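Local coordinates for protein glutathione S-transferase (PDB 7MIQ) that probably catalyses the conjugation of glutathione to electrophilic compounds, as a bacterial Gtt2-class transferase with a thioredoxin-like N-terminal domain, at residues A[72-76]-A[77-81]. Numbering follows the deposited sequence.
Sequences YLDEA and FENDL
Phe77 packs back against Leu73, one turn earlier, where helix 66-76 runs out. Phe77 N still donates to Leu73 O (3.0 Å), but the phi and psi of Phe77 are no longer helical. With CG anti to the carbonyl carbon (chi1 -59°), the ring lies alongside the Leu73 side chain, and Leu73 CD2 meets Phe77 CE2 at the ring edge, 3.9 Å away. Ala76 CB touches the same ring at CD2, and Met1 adds to its packing.

Beyond Phe77 the chain turns so that the Asn79 side chain crosses that of Asp74 at about a right angle, with amide and carboxylate planes 49° apart. Asn79 ND2 gives one hydrogen to Asp74 OD1 (3.1 Å), a nearly straight bond arriving on the anti side and 31° out of the carboxylate plane. Asn79 ND2 gives its other hydrogen to Phe77 O (2.9 Å). Both acceptors lie in the amide plane, which fixes the rotation of this group. Asn79 OD1 meanwhile accepts from Leu81 N, closing an Asx turn, and one water links it to Asp74 OD1. A second water accepts from Asn79 N, over a longer distance, and donates to Asp74 O.

With both amide hydrogens and its oxygen engaged, Asn79 ties the last helical turn to the loop leading toward helix 88-114, largely through polar bonds at the protein surface.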
loop_
_atom_site.group_PDB
_atom_site.type_symbol
_atom_site.label_atom_id
_atom_site.label_comp_id
_atom_site.label_asym_id
_atom_site.label_seq_id
_atom_site.Cartn_x
_atom_site.Cartn_y
_atom_site.Cartn_z
ATOM N N TYR A 72 -14.079 -3.278 -2.682
ATOM C CA TYR A 72 -15.530 -3.115 -2.633
ATOM C C TYR A 72 -16.213 -3.974 -3.690
ATOM O O TYR A 72 -17.203 -4.662 -3.405
ATOM C CB TYR A 72 -15.912 -1.643 -2.814
ATOM C CG TYR A 72 -17.388 -1.393 -2.586
ATOM C CD1 TYR A 72 -18.313 -1.551 -3.618
ATOM C CD2 TYR A 72 -17.861 -1.025 -1.333
ATOM C CE1 TYR A 72 -19.669 -1.339 -3.406
ATOM C CE2 TYR A 72 -19.211 -0.807 -1.115
ATOM C CZ TYR A 72 -20.109 -0.967 -2.152
ATOM O OH TYR A 72 -21.450 -0.757 -1.932
ATOM N N LEU A 73 -15.699 -3.943 -4.924
ATOM C CA LEU A 73 -16.306 -4.713 -6.006
ATOM C C LEU A 73 -16.244 -6.208 -5.742
ATOM O O LEU A 73 -17.137 -6.947 -6.173
ATOM C CB LEU A 73 -15.617 -4.392 -7.331
ATOM C CG LEU A 73 -15.760 -2.960 -7.848
ATOM C CD1 LEU A 73 -14.833 -2.735 -9.045
ATOM C CD2 LEU A 73 -17.204 -2.661 -8.208
ATOM N N ASP A 74 -15.194 -6.673 -5.058
ATOM C CA ASP A 74 -15.096 -8.092 -4.722
ATOM C C ASP A 74 -16.287 -8.536 -3.881
ATOM O O ASP A 74 -16.818 -9.636 -4.072
ATOM C CB ASP A 74 -13.781 -8.363 -3.989
ATOM C CG ASP A 74 -13.493 -9.851 -3.827
ATOM O OD1 ASP A 74 -13.717 -10.614 -4.787
ATOM O OD2 ASP A 74 -13.017 -10.255 -2.746
ATOM N N GLU A 75 -16.733 -7.689 -2.955
ATOM C CA GLU A 75 -17.904 -8.017 -2.155
ATOM C C GLU A 75 -19.206 -7.687 -2.868
ATOM O O GLU A 75 -20.240 -8.286 -2.554
ATOM C CB GLU A 75 -17.848 -7.286 -0.813
ATOM C CG GLU A 75 -16.652 -7.670 0.035
ATOM C CD GLU A 75 -16.696 -7.054 1.418
ATOM O OE1 GLU A 75 -17.757 -7.130 2.071
ATOM O OE2 GLU A 75 -15.672 -6.486 1.847
ATOM N N ALA A 76 -19.176 -6.753 -3.821
ATOM C CA ALA A 76 -20.391 -6.385 -4.538
ATOM C C ALA A 76 -20.816 -7.465 -5.523
ATOM O O ALA A 76 -22.017 -7.668 -5.732
ATOM C CB ALA A 76 -20.193 -5.056 -5.265
ATOM N N PHE A 77 -19.863 -8.168 -6.131
ATOM C CA PHE A 77 -20.154 -9.221 -7.104
ATOM C C PHE A 77 -19.612 -10.537 -6.560
ATOM O O PHE A 77 -18.420 -10.829 -6.704
ATOM C CB PHE A 77 -19.557 -8.884 -8.469
ATOM C CG PHE A 77 -20.067 -7.597 -9.037
ATOM C CD1 PHE A 77 -21.310 -7.540 -9.645
ATOM C CD2 PHE A 77 -19.317 -6.438 -8.941
ATOM C CE1 PHE A 77 -21.795 -6.352 -10.157
ATOM C CE2 PHE A 77 -19.792 -5.244 -9.454
ATOM C CZ PHE A 77 -21.034 -5.202 -10.062
ATOM N N GLU A 78 -20.491 -11.325 -5.942
ATOM C CA GLU A 78 -20.096 -12.609 -5.378
ATOM C C GLU A 78 -19.415 -13.474 -6.431
ATOM O O GLU A 78 -19.898 -13.596 -7.561
ATOM C CB GLU A 78 -21.318 -13.331 -4.807
ATOM C CG GLU A 78 -21.007 -14.689 -4.200
ATOM C CD GLU A 78 -22.202 -15.301 -3.496
ATOM O OE1 GLU A 78 -23.331 -14.804 -3.694
ATOM O OE2 GLU A 78 -22.010 -16.278 -2.741
ATOM N N ASN A 79 -18.282 -14.063 -6.056
ATOM C CA ASN A 79 -17.469 -14.849 -6.970
ATOM C C ASN A 79 -16.627 -15.807 -6.144
ATOM O O ASN A 79 -16.470 -15.631 -4.933
ATOM C CB ASN A 79 -16.576 -13.955 -7.834
ATOM C CG ASN A 79 -15.480 -13.285 -7.026
ATOM O OD1 ASN A 79 -14.383 -13.824 -6.884
ATOM N ND2 ASN A 79 -15.778 -12.113 -6.476
ATOM N N ASP A 80 -16.073 -16.822 -6.810
ATOM C CA ASP A 80 -15.269 -17.830 -6.126
ATOM C C ASP A 80 -13.793 -17.763 -6.510
ATOM O O ASP A 80 -13.065 -18.746 -6.335
ATOM C CB ASP A 80 -15.827 -19.230 -6.389
ATOM C CG ASP A 80 -15.562 -19.711 -7.800
ATOM O OD1 ASP A 80 -15.545 -18.873 -8.727
ATOM O OD2 ASP A 80 -15.367 -20.933 -7.981
ATOM N N LEU A 81 -13.333 -16.620 -7.027
ATOM C CA LEU A 81 -11.904 -16.452 -7.413
ATOM C C LEU A 81 -11.023 -16.237 -6.179
ATOM O O LEU A 81 -9.801 -16.311 -6.348
ATOM C CB LEU A 81 -11.807 -15.250 -8.358
ATOM C CG LEU A 81 -12.047 -15.457 -9.857
ATOM C CD1 LEU A 81 -10.957 -16.285 -10.520
ATOM C CD2 LEU A 81 -13.423 -16.017 -10.161
HETATM O O HOH W 1 -12.447 -12.551 -5.686
HETATM O O HOH W 2 -17.185 -12.467 -3.389
#